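Local coordinates for lovastatin nonaketide synthase mokA (Monascus pilosus, PDB 6AD3), which catalyses, as a nonaketide synthase, the iterative nine-step assembly of the lovastatin (monacolin K) polyketide, and is represented here by its condensation domain, at residues 80-84 with 407-412; 87-93 with 419-425; 274-278 with 433-437. The protein carries 1 engineered substitution. All coordinates share one frame; numbering follows the deposited sequence.

Contact 1 of 3, residues 80-84 with 407-412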
ATOM      1  N   LEU A  80     -15.458  -4.365   4.451  1.00 18.33           N
ATOM      2  CA  LEU A  80     -15.145  -3.409   5.497  1.00 17.95           C
ATOM      3  C   LEU A  80     -14.075  -2.387   4.974  1.00 16.75           C
ATOM      4  O   LEU A  80     -14.202  -1.172   5.163  1.00 17.89           O
ATOM      5  CB  LEU A  80     -14.678  -4.170   6.729  1.00 19.33           C
ATOM      6  CG  LEU A  80     -15.780  -4.893   7.516  1.00 21.83           C
ATOM      7  CD1 LEU A  80     -15.174  -5.896   8.483  1.00 22.49           C
ATOM      8  CD2 LEU A  80     -16.646  -3.884   8.238  1.00 22.75           C
ATOM      9  N   GLY A  81     -13.045  -2.897   4.334  1.00 16.67           N
ATOM     10  CA  GLY A  81     -11.996  -2.059   3.755  1.00 18.20           C
ATOM     11  C   GLY A  81     -12.526  -1.176   2.651  1.00 15.66           C
ATOM     12  O   GLY A  81     -12.171   0.015   2.578  1.00 15.57           O
ATOM     13  N   GLN A  82     -13.368  -1.721   1.762  1.00 15.76           N
ATOM     14  CA  GLN A  82     -14.007  -0.868   0.743  1.00 15.58           C
ATOM     15  C   GLN A  82     -14.821   0.266   1.360  1.00 17.55           C
ATOM     16  O   GLN A  82     -14.802   1.398   0.877  1.00 18.48           O
ATOM     17  CB  GLN A  82     -14.895  -1.679  -0.169  1.00 16.67           C
ATOM     18  CG  GLN A  82     -14.150  -2.571  -1.146  1.00 14.84           C
ATOM     19  CD  GLN A  82     -15.076  -3.508  -1.895  1.00 16.02           C
ATOM     20  OE1 GLN A  82     -16.161  -3.852  -1.413  1.00 17.27           O
ATOM     21  NE2 GLN A  82     -14.708  -3.843  -3.128  1.00 15.14           N
ATOM     22  N   GLU A  83     -15.552  -0.036   2.445  1.00 17.18           N
ATOM     23  CA  GLU A  83     -16.421   0.928   3.049  1.00 17.27           C
ATOM     24  C   GLU A  83     -15.657   2.126   3.622  1.00 17.30           C
ATOM     25  O   GLU A  83     -16.029   3.273   3.377  1.00 16.52           O
ATOM     26  CB  GLU A  83     -17.267   0.252   4.139  1.00 23.30           C
ATOM     27  CG  GLU A  83     -18.201   1.200   4.870  1.00 25.37           C
ATOM     28  CD  GLU A  83     -19.091   0.491   5.903  1.00 33.68           C
ATOM     29  OE1 GLU A  83     -19.285  -0.733   5.836  1.00 34.69           O
ATOM     30  OE2 GLU A  83     -19.501   1.154   6.855  1.00 48.11           O
ATOM     31  N   TYR A  84     -14.531   1.875   4.301  1.00 17.27           N
ATOM     32  CA  TYR A  84     -13.745   2.983   4.848  1.00 17.66           C
ATOM     33  C   TYR A  84     -13.098   3.785   3.700  1.00 16.21           C
ATOM     34  O   TYR A  84     -13.129   4.992   3.674  1.00 17.55           O
ATOM     35  CB  TYR A  84     -12.661   2.486   5.817  1.00 17.47           C
ATOM     36  CG  TYR A  84     -11.932   3.644   6.521  1.00 18.20           C
ATOM     37  CD1 TYR A  84     -12.573   4.389   7.525  1.00 18.01           C
ATOM     38  CD2 TYR A  84     -10.667   4.024   6.123  1.00 16.68           C
ATOM     39  CE1 TYR A  84     -11.937   5.458   8.133  1.00 18.28           C
ATOM     40  CE2 TYR A  84     -10.016   5.098   6.697  1.00 15.73           C
ATOM     41  CZ  TYR A  84     -10.639   5.811   7.713  1.00 15.85           C
ATOM     42  OH  TYR A  84     -10.001   6.913   8.201  1.00 17.08           O
ATOM     43  N   PRO A 407      -9.757  -4.735  10.166  1.00 19.18           N
ATOM     44  CA  PRO A 407      -9.539  -3.632   9.212  1.00 17.25           C
ATOM     45  C   PRO A 407      -9.409  -2.279   9.960  1.00 17.64           C
ATOM     46  O   PRO A 407     -10.160  -2.024  10.900  1.00 16.59           O
ATOM     47  CB  PRO A 407     -10.802  -3.651   8.364  1.00 18.80           C
ATOM     48  CG  PRO A 407     -11.299  -5.071   8.441  1.00 19.90           C
ATOM     49  CD  PRO A 407     -10.972  -5.500   9.845  1.00 19.70           C
ATOM     50  N   TYR A 408      -8.366  -1.512   9.675  1.00 16.51           N
ATOM     51  CA  TYR A 408      -8.020  -0.374  10.561  1.00 14.75           C
ATOM     52  C   TYR A 408      -9.175   0.652  10.628  1.00 14.15           C
ATOM     53  O   TYR A 408      -9.376   1.294  11.654  1.00 15.81           O
ATOM     54  CB  TYR A 408      -6.711   0.299  10.168  1.00 14.38           C
ATOM     55  CG  TYR A 408      -6.799   1.150   8.939  1.00 13.82           C
ATOM     56  CD1 TYR A 408      -6.758   0.585   7.669  1.00 15.81           C
ATOM     57  CD2 TYR A 408      -6.829   2.505   9.033  1.00 15.52           C
ATOM     58  CE1 TYR A 408      -6.816   1.366   6.517  1.00 14.05           C
ATOM     59  CE2 TYR A 408      -6.918   3.314   7.886  1.00 14.80           C
ATOM     60  CZ  TYR A 408      -6.822   2.718   6.630  1.00 13.13           C
ATOM     61  OH  TYR A 408      -6.968   3.528   5.528  1.00 14.33           O
ATOM     62  N   GLY A 409      -9.950   0.785   9.545  1.00 14.67           N
ATOM     63  CA  GLY A 409     -11.081   1.718   9.545  1.00 14.83           C
ATOM     64  C   GLY A 409     -12.122   1.370  10.600  1.00 17.85           C
ATOM     65  O   GLY A 409     -12.750   2.264  11.197  1.00 16.15           O
ATOM     66  N   VAL A 410     -12.308   0.079  10.882  1.00 17.72           N
ATOM     67  CA  VAL A 410     -13.238  -0.237  11.974  1.00 19.40           C
ATOM     68  C   VAL A 410     -12.688   0.099  13.343  1.00 17.95           C
ATOM     69  O   VAL A 410     -13.416   0.665  14.172  1.00 19.47           O
ATOM     70  CB  VAL A 410     -13.988  -1.601  11.913  1.00 26.44           C
ATOM     71  CG1 VAL A 410     -13.684  -2.441  10.726  1.00 21.05           C
ATOM     72  CG2 VAL A 410     -14.027  -2.343  13.249  1.00 24.15           C
ATOM     73  N   LEU A 411     -11.375  -0.009  13.514  1.00 17.34           N
ATOM     74  CA  LEU A 411     -10.728   0.507  14.752  1.00 17.38           C
ATOM     75  C   LEU A 411     -10.886   2.005  14.877  1.00 17.57           C
ATOM     76  O   LEU A 411     -11.246   2.539  15.941  1.00 19.63           O
ATOM     77  CB  LEU A 411      -9.254   0.152  14.776  1.00 19.39           C
ATOM     78  CG  LEU A 411      -8.531   0.558  16.043  1.00 21.78           C
ATOM     79  CD1 LEU A 411      -9.098  -0.166  17.258  1.00 24.39           C
ATOM     80  CD2 LEU A 411      -7.040   0.315  15.931  1.00 21.99           C
ATOM     81  N   LEU A 412     -10.534   2.719  13.831  1.00 15.76           N
ATOM     82  CA  LEU A 412     -10.651   4.152  13.860  1.00 17.66           C
ATOM     83  C   LEU A 412     -12.060   4.610  14.286  1.00 22.07           C
ATOM     84  O   LEU A 412     -12.206   5.540  15.094  1.00 23.76           O
ATOM     85  CB  LEU A 412     -10.334   4.712  12.485  1.00 18.40           C
ATOM     86  CG  LEU A 412      -8.950   5.278  12.223  1.00 24.80           C
ATOM     87  CD1 LEU A 412      -7.849   4.997  13.189  1.00 20.72           C
ATOM     88  CD2 LEU A 412      -8.524   5.180  10.779  1.00 22.20           C
TER
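Tyr84 lays its ring against Gly409, whose CA sits 3.9 Å from the ring centroid, a CH-pi contact over one face. Gly409, bare of a side chain, lets the ring lie close to the backbone, with CA 3.7 Å from Tyr84 CG. With CG anti to the backbone N (chi1 -174°), the Tyr84 ring reaches straight out to the partner helix. Tyr408 OH meets it at the edge, 3.6 Å from Tyr84 CE2, and the two ring planes lie oblique, 68° apart. Tyr408 CG stands between its own backbone N and carbonyl carbon, which turns the phenol back past the start of its helix to Tyr84. Leu412 touches the phenol end, with CD2 3.4 Å from Tyr84 OH. One turn earlier, Leu80 offers CB to Pro407 CG (3.9 Å) and CD2 to Val410 CG1 (4.1 Å). Its branched apolar end thus rests on both the rigid ring just before helix 408-414 and the helix's first turn. No hydrogen bond links the segments. Their short axes pass 9.2 Å apart at 60°, so the contact is oblique helix-helix packing, joining helix 80-91 to helix 408-414 between the two chloramphenicol-acetyltransferase-like halves characteristic of condensation domains.

Contact 2 of 3, residues 87-93 with 419-425; sequences RLQKAAD and VPGATAE
Asp93, just past helix 80-91, meets Ala422 and Ala424 in a loop of the condensation domain that contains an ST turn, in which Thr423 OG1 accepts the backbone N-H of Glu425. Thr423 OG1 also receives the N-H of Thr426, so a short polar side chain holds the loop bent.

Two direct hydrogen bonds cross the contact. Asp93 N donates to Ala422 O (3.1 Å, nearly straight at 163°), while Ala424 N approaches Asp93 OD2 from above the carboxylate plane at 3.0 Å. Asp93 CG is anti to its carbonyl carbon (chi1 -72°), which lays the carboxylate against Thr423 and brings OD2 to Ala424 N. Asp93 therefore grips the loop with both its backbone and its side chain. Beside the first bond, Ala92 CA makes a CA-H...O contact with the same Ala422 O, at 3.4 Å.

The apolar contacts lie mostly on the helix. Val419 spreads its two methyls over Arg87, with CG2 3.9 Å from Arg87 CB, while the Arg87 guanidinium turns off to a salt bridge with Glu83. Leu88 CD2 packs on Pro420 CD at 3.7 Å, and the small Ala91 and Ala92 let the loop backbone come close.

At the exposed end two acceptors, Asp93 OD2 and Glu425 OE1, stand 3.3 Å apart. Glu425 also touches a crystal neighbour, so the lattice may contribute to this probably unfavourable closeness of like charges.

Water completes the junction: one molecule donates to Leu88 O (2.7 Å) and to Pro420 O (2.9 Å), and accepts from Ala422 N.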
ATOM      1  N   ARG A  87     -15.530   6.172   2.320  1.00 19.12           N
ATOM      2  CA  ARG A  87     -15.668   7.390   3.123  1.00 19.40           C
ATOM      3  C   ARG A  87     -14.534   8.345   2.850  1.00 19.75           C
ATOM      4  O   ARG A  87     -14.753   9.555   2.797  1.00 20.35           O
ATOM      5  CB  ARG A  87     -15.713   7.059   4.607  1.00 21.00           C
ATOM      6  CG  ARG A  87     -16.904   6.222   5.020  1.00 26.14           C
ATOM      7  CD  ARG A  87     -16.906   6.004   6.523  1.00 34.94           C
ATOM      8  NE  ARG A  87     -17.705   4.847   6.911  1.00 43.16           N
ATOM      9  CZ  ARG A  87     -19.013   4.869   7.150  1.00 51.29           C
ATOM     10  NH1 ARG A  87     -19.712   5.975   6.972  1.00 56.23           N
ATOM     11  NH2 ARG A  87     -19.633   3.761   7.512  1.00 47.41           N
ATOM     12  N   LEU A  88     -13.309   7.823   2.666  1.00 18.06           N
ATOM     13  CA  LEU A  88     -12.177   8.692   2.299  1.00 18.67           C
ATOM     14  C   LEU A  88     -12.479   9.343   0.973  1.00 19.04           C
ATOM     15  O   LEU A  88     -12.181  10.519   0.771  1.00 23.32           O
ATOM     16  CB  LEU A  88     -10.843   7.915   2.227  1.00 18.54           C
ATOM     17  CG  LEU A  88     -10.265   7.312   3.501  1.00 20.75           C
ATOM     18  CD1 LEU A  88      -9.078   6.377   3.207  1.00 20.15           C
ATOM     19  CD2 LEU A  88      -9.851   8.404   4.467  1.00 24.51           C
ATOM     20  N   GLN A  89     -12.968   8.559   0.017  1.00 17.45           N
ATOM     21  CA  GLN A  89     -13.167   9.081  -1.335  1.00 20.25           C
ATOM     22  C   GLN A  89     -14.226  10.183  -1.309  1.00 22.02           C
ATOM     23  O   GLN A  89     -14.075  11.247  -1.943  1.00 23.79           O
ATOM     24  CB  GLN A  89     -13.608   7.956  -2.274  1.00 24.31           C
ATOM     25  CG  GLN A  89     -14.152   8.464  -3.592  1.00 34.61           C
ATOM     26  CD  GLN A  89     -14.426   7.354  -4.601  1.00 36.61           C
ATOM     27  OE1 GLN A  89     -15.460   7.377  -5.280  1.00 39.35           O
ATOM     28  NE2 GLN A  89     -13.403   6.523  -4.860  1.00 27.06           N
ATOM     29  N   LYS A  90     -15.280   9.939  -0.560  1.00 20.15           N
ATOM     30  CA  LYS A  90     -16.365  10.943  -0.431  1.00 24.53           C
ATOM     31  C   LYS A  90     -15.889  12.253   0.186  1.00 26.79           C
ATOM     32  O   LYS A  90     -16.393  13.308  -0.142  1.00 25.84           O
ATOM     33  CB  LYS A  90     -17.515  10.379   0.385  1.00 29.57           C
ATOM     34  CG  LYS A  90     -18.357   9.408  -0.401  1.00 43.09           C
ATOM     35  CD  LYS A  90     -19.806   9.453   0.032  1.00 52.55           C
ATOM     36  CE  LYS A  90     -19.959   9.207   1.520  1.00 57.18           C
ATOM     37  NZ  LYS A  90     -20.567  10.397   2.172  1.00 66.14           N
ATOM     38  N   ALA A  91     -14.980  12.170   1.144  1.00 24.63           N
ATOM     39  CA  ALA A  91     -14.495  13.351   1.837  1.00 24.95           C
ATOM     40  C   ALA A  91     -13.506  14.182   1.000  1.00 27.17           C
ATOM     41  O   ALA A  91     -13.255  15.343   1.313  1.00 29.31           O
ATOM     42  CB  ALA A  91     -13.868  12.935   3.163  1.00 25.37           C
ATOM     43  N   ALA A  92     -12.899  13.564  -0.020  1.00 20.90           N
ATOM     44  CA  ALA A  92     -11.936  14.230  -0.870  1.00 24.25           C
ATOM     45  C   ALA A  92     -12.632  15.138  -1.860  1.00 23.99           C
ATOM     46  O   ALA A  92     -13.710  14.791  -2.383  1.00 25.55           O
ATOM     47  CB  ALA A  92     -11.109  13.196  -1.622  1.00 24.07           C
ATOM     48  N   ASP A  93     -11.954  16.239  -2.206  1.00 25.06           N
ATOM     49  CA  ASP A  93     -12.392  17.129  -3.308  1.00 25.59           C
ATOM     50  C   ASP A  93     -12.448  16.397  -4.640  1.00 26.93           C
ATOM     51  O   ASP A  93     -13.319  16.667  -5.467  1.00 22.53           O
ATOM     52  CB  ASP A  93     -11.444  18.376  -3.431  1.00 27.06           C
ATOM     53  CG  ASP A  93     -11.630  19.401  -2.264  1.00 29.31           C
ATOM     54  OD1 ASP A  93     -12.551  19.221  -1.450  1.00 30.95           O
ATOM     55  OD2 ASP A  93     -10.816  20.342  -2.157  1.00 35.51           O
ATOM     56  N   VAL A 419     -13.259  10.804   9.732  1.00 27.70           N
ATOM     57  CA  VAL A 419     -12.636  10.480   8.442  1.00 24.43           C
ATOM     58  C   VAL A 419     -11.842  11.684   7.915  1.00 26.41           C
ATOM     59  O   VAL A 419     -12.388  12.780   7.746  1.00 25.55           O
ATOM     60  CB  VAL A 419     -13.722  10.122   7.422  1.00 29.01           C
ATOM     61  CG1 VAL A 419     -13.120   9.970   6.047  1.00 29.30           C
ATOM     62  CG2 VAL A 419     -14.454   8.848   7.849  1.00 28.17           C
ATOM     63  N   PRO A 420     -10.557  11.498   7.626  1.00 24.49           N
ATOM     64  CA  PRO A 420      -9.800  12.662   7.174  1.00 22.37           C
ATOM     65  C   PRO A 420     -10.131  13.041   5.733  1.00 23.80           C
ATOM     66  O   PRO A 420     -10.457  12.159   4.904  1.00 22.13           O
ATOM     67  CB  PRO A 420      -8.347  12.201   7.278  1.00 23.54           C
ATOM     68  CG  PRO A 420      -8.414  10.710   7.068  1.00 22.32           C
ATOM     69  CD  PRO A 420      -9.747  10.270   7.648  1.00 23.84           C
ATOM     70  N   GLY A 421     -10.005  14.331   5.420  1.00 20.81           N
ATOM     71  CA  GLY A 421     -10.404  14.846   4.106  1.00 22.37           C
ATOM     72  C   GLY A 421      -9.243  15.353   3.314  1.00 25.82           C
ATOM     73  O   GLY A 421      -8.397  16.109   3.843  1.00 29.02           O
ATOM     74  N   ALA A 422      -9.116  14.858   2.077  1.00 23.11           N
ATOM     75  CA  ALA A 422      -8.083  15.339   1.188  1.00 24.72           C
ATOM     76  C   ALA A 422      -8.624  16.525   0.398  1.00 26.20           C
ATOM     77  O   ALA A 422      -9.274  16.352  -0.633  1.00 23.34           O
ATOM     78  CB  ALA A 422      -7.627  14.235   0.249  1.00 22.68           C
ATOM     79  N   THR A 423      -8.425  17.722   0.920  1.00 25.50           N
ATOM     80  CA  THR A 423      -9.041  18.913   0.316  1.00 27.21           C
ATOM     81  C   THR A 423      -8.029  20.082   0.183  1.00 31.71           C
ATOM     82  O   THR A 423      -6.852  19.999   0.627  1.00 31.80           O
ATOM     83  CB  THR A 423     -10.238  19.402   1.159  1.00 26.63           C
ATOM     84  OG1 THR A 423      -9.756  19.906   2.402  1.00 27.52           O
ATOM     85  CG2 THR A 423     -11.226  18.279   1.430  1.00 27.32           C
ATOM     86  N   ALA A 424      -8.514  21.196  -0.349  1.00 30.99           N
ATOM     87  CA  ALA A 424      -7.737  22.428  -0.368  1.00 35.63           C
ATOM     88  C   ALA A 424      -7.997  23.338   0.854  1.00 39.10           C
ATOM     89  O   ALA A 424      -7.421  24.432   0.929  1.00 40.84           O
ATOM     90  CB  ALA A 424      -8.009  23.193  -1.664  1.00 40.12           C
ATOM     91  N   GLU A 425      -8.873  22.924   1.777  1.00 37.98           N
ATOM     92  CA  GLU A 425      -9.198  23.755   2.962  1.00 41.99           C
ATOM     93  C   GLU A 425      -8.751  23.185   4.324  1.00 42.70           C
ATOM     94  O   GLU A 425      -8.737  23.902   5.319  1.00 37.45           O
ATOM     95  CB  GLU A 425     -10.704  24.082   3.024  1.00 57.66           C
ATOM     96  CG  GLU A 425     -11.623  23.024   2.431  1.00 65.19           C
ATOM     97  CD  GLU A 425     -11.894  23.259   0.957  1.00 71.52           C
ATOM     98  OE1 GLU A 425     -12.019  22.264   0.207  1.00 68.88           O
ATOM     99  OE2 GLU A 425     -11.933  24.445   0.542  1.00 68.48           O
TER
HETATM  100  O   HOH W   1     -10.508  12.305   1.979  1.00 23.27           O

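Contact 3 of 3, residues 274-278 with 433-437; sequences SPVLP and FQAVF
The carboxamide of Gln434 is the flat group that meets 274-278. Over one face lies Val276, its CB 3.9 Å from Gln434 CD. From that same side the N-H of Leu277 reaches Gln434 OE1, 2.8 Å away and 37° out of the carbonyl plane, in a nearly straight bond (164° at the hydrogen). A water lies on the other side of the plane, 2.9 Å from Gln434 OE1, although it has more acceptors in reach than protons to give them. Near the plane, a second water accepts from Gln434 NE2 at 3.1 Å and donates to Pro275 O at 2.7 Å. Glutamine suits this place because its amide accepts from Leu277 N and donates both to Ala430 O and, through that second water, back to Pro275 O of the same loop as Leu277; these partners fix which end is oxygen.

The Gln434 chain bends at chi2 (78°), turning the amide toward the loop backbone. Its CB packs 3.9 Å from Leu277 CB. The Leu277 side chain, with CG anti to the backbone N, runs inward until CD2 comes within 4.4 Å of Ala435 CB, a loose apolar contact.

Leu277 also touches Val468 and Phe348, from the strands on either side of strand 435-440 in the six-stranded sheet. Pro278 touches Thr343 of helix 327-343, whose Tyr335 touches Ala435; the loop after helix 256-266 thus packs at the start of a central strand, beside the end of that helix.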
ATOM      1  N   SER A 274      -4.801  11.823  21.799  1.00 31.72           N
ATOM      2  CA  SER A 274      -3.772  11.023  21.145  1.00 37.14           C
ATOM      3  C   SER A 274      -2.665  11.953  20.606  1.00 39.86           C
ATOM      4  O   SER A 274      -2.959  12.915  19.886  1.00 30.75           O
ATOM      5  CB  SER A 274      -4.383  10.209  20.024  1.00 39.00           C
ATOM      6  OG  SER A 274      -5.302   9.275  20.529  1.00 40.51           O
ATOM      7  N   PRO A 275      -1.412  11.748  21.065  1.00 32.78           N
ATOM      8  CA  PRO A 275      -0.304  12.517  20.512  1.00 34.83           C
ATOM      9  C   PRO A 275      -0.146  12.271  19.011  1.00 23.55           C
ATOM     10  O   PRO A 275      -0.350  11.165  18.543  1.00 24.00           O
ATOM     11  CB  PRO A 275       0.936  11.970  21.269  1.00 41.67           C
ATOM     12  CG  PRO A 275       0.393  11.099  22.375  1.00 42.10           C
ATOM     13  CD  PRO A 275      -0.924  10.598  21.848  1.00 43.94           C
ATOM     14  N   VAL A 276       0.285  13.295  18.300  1.00 24.69           N
ATOM     15  CA  VAL A 276       0.519  13.179  16.892  1.00 20.84           C
ATOM     16  C   VAL A 276       2.007  13.409  16.655  1.00 24.54           C
ATOM     17  O   VAL A 276       2.687  14.037  17.457  1.00 20.73           O
ATOM     18  CB  VAL A 276      -0.316  14.201  16.101  1.00 28.44           C
ATOM     19  CG1 VAL A 276      -1.787  14.045  16.441  1.00 27.92           C
ATOM     20  CG2 VAL A 276       0.146  15.622  16.389  1.00 36.74           C
ATOM     21  N   LEU A 277       2.531  12.753  15.640  1.00 19.43           N
ATOM     22  CA  LEU A 277       3.913  12.853  15.314  1.00 18.12           C
ATOM     23  C   LEU A 277       4.331  14.321  15.127  1.00 18.95           C
ATOM     24  O   LEU A 277       3.718  15.059  14.330  1.00 19.62           O
ATOM     25  CB  LEU A 277       4.159  12.075  14.027  1.00 16.91           C
ATOM     26  CG  LEU A 277       5.617  11.797  13.666  1.00 17.44           C
ATOM     27  CD1 LEU A 277       6.184  10.756  14.631  1.00 20.54           C
ATOM     28  CD2 LEU A 277       5.681  11.311  12.213  1.00 19.02           C
ATOM     29  N   PRO A 278       5.426  14.735  15.785  1.00 20.59           N
ATOM     30  CA  PRO A 278       5.942  16.085  15.510  1.00 21.18           C
ATOM     31  C   PRO A 278       6.469  16.259  14.111  1.00 19.94           C
ATOM     32  O   PRO A 278       6.705  15.278  13.382  1.00 17.80           O
ATOM     33  CB  PRO A 278       7.075  16.241  16.543  1.00 20.24           C
ATOM     34  CG  PRO A 278       6.632  15.365  17.670  1.00 21.40           C
ATOM     35  CD  PRO A 278       6.078  14.146  16.969  1.00 21.35           C
ATOM     36  N   PHE A 433      -2.318   7.410  13.687  1.00 16.10           N
ATOM     37  CA  PHE A 433      -0.902   7.329  13.348  1.00 14.27           C
ATOM     38  C   PHE A 433      -0.613   8.179  12.134  1.00 14.93           C
ATOM     39  O   PHE A 433      -1.474   8.302  11.258  1.00 13.63           O
ATOM     40  CB  PHE A 433      -0.457   5.870  13.099  1.00 14.33           C
ATOM     41  CG  PHE A 433      -1.328   5.104  12.125  1.00 12.71           C
ATOM     42  CD1 PHE A 433      -2.544   4.555  12.535  1.00 14.56           C
ATOM     43  CD2 PHE A 433      -0.957   4.947  10.780  1.00 12.93           C
ATOM     44  CE1 PHE A 433      -3.351   3.864  11.646  1.00 15.43           C
ATOM     45  CE2 PHE A 433      -1.777   4.279   9.900  1.00 14.05           C
ATOM     46  CZ  PHE A 433      -2.977   3.733  10.325  1.00 14.77           C
ATOM     47  N   GLN A 434       0.611   8.727  12.068  1.00 14.03           N
ATOM     48  CA  GLN A 434       0.966   9.681  11.008  1.00 13.87           C
ATOM     49  C   GLN A 434       2.175   9.202  10.200  1.00 16.99           C
ATOM     50  O   GLN A 434       2.583   9.855   9.259  1.00 15.38           O
ATOM     51  CB  GLN A 434       1.262  11.066  11.588  1.00 14.44           C
ATOM     52  CG  GLN A 434       0.048  11.692  12.274  1.00 15.11           C
ATOM     53  CD  GLN A 434      -0.244  11.144  13.662  1.00 16.85           C
ATOM     54  OE1 GLN A 434       0.647  11.002  14.519  1.00 16.85           O
ATOM     55  NE2 GLN A 434      -1.508  10.836  13.901  1.00 17.37           N
ATOM     56  N   ALA A 435       2.681   8.039  10.555  1.00 14.83           N
ATOM     57  CA  ALA A 435       3.749   7.376   9.830  1.00 13.97           C
ATOM     58  C   ALA A 435       3.296   5.973   9.415  1.00 15.06           C
ATOM     59  O   ALA A 435       2.667   5.246  10.201  1.00 12.07           O
ATOM     60  CB  ALA A 435       4.971   7.243  10.728  1.00 14.74           C
ATOM     61  N   VAL A 436       3.724   5.552   8.227  1.00 13.49           N
ATOM     62  CA  VAL A 436       3.448   4.201   7.732  1.00 14.00           C
ATOM     63  C   VAL A 436       4.744   3.561   7.251  1.00 15.00           C
ATOM     64  O   VAL A 436       5.598   4.234   6.668  1.00 13.84           O
ATOM     65  CB  VAL A 436       2.409   4.234   6.584  1.00 14.41           C
ATOM     66  CG1 VAL A 436       2.352   2.914   5.805  1.00 13.90           C
ATOM     67  CG2 VAL A 436       1.027   4.584   7.122  1.00 13.56           C
ATOM     68  N   PHE A 437       4.802   2.233   7.406  1.00 12.24           N
ATOM     69  CA  PHE A 437       5.867   1.392   6.926  1.00 13.14           C
ATOM     70  C   PHE A 437       5.256   0.242   6.125  1.00 12.23           C
ATOM     71  O   PHE A 437       4.421  -0.525   6.632  1.00 14.11           O
ATOM     72  CB  PHE A 437       6.673   0.823   8.098  1.00 12.87           C
ATOM     73  CG  PHE A 437       7.821  -0.095   7.667  1.00 13.97           C
ATOM     74  CD1 PHE A 437       8.922   0.426   7.027  1.00 19.68           C
ATOM     75  CD2 PHE A 437       7.770  -1.463   7.860  1.00 15.00           C
ATOM     76  CE1 PHE A 437       9.970  -0.386   6.612  1.00 22.57           C
ATOM     77  CE2 PHE A 437       8.863  -2.268   7.532  1.00 14.57           C
ATOM     78  CZ  PHE A 437       9.944  -1.737   6.891  1.00 16.99           C
TER
HETATM   79  O   HOH W   2       1.399   9.004  16.549  1.00 20.69           O
HETATM   80  O   HOH W   3      -2.229  10.210  16.802  1.00 23.17           O

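In the fold
Starting from the N terminus, helix 80-91 and the residues just after it supply the first partners of contacts 1 and 2, then segment 274-278 that of contact 3. The second partners follow in the same order: helix 408-414, the loop after it, and the start of strand 435-440. All three closures cross and none nests. Contacts 1 and 2 close loops of more than 320 residues, fastening helix 80-91 to helix 408-414 and to the loop leading on to strand 435-440; contact 3 closes 154 residues and joins a loop to the six-stranded sheet. Tyr84 of contact 1 touches Val419 and Pro420 of contact 2, while Tyr408 reaches Phe433 of contact 3. Contacts 2 and 3 do not meet.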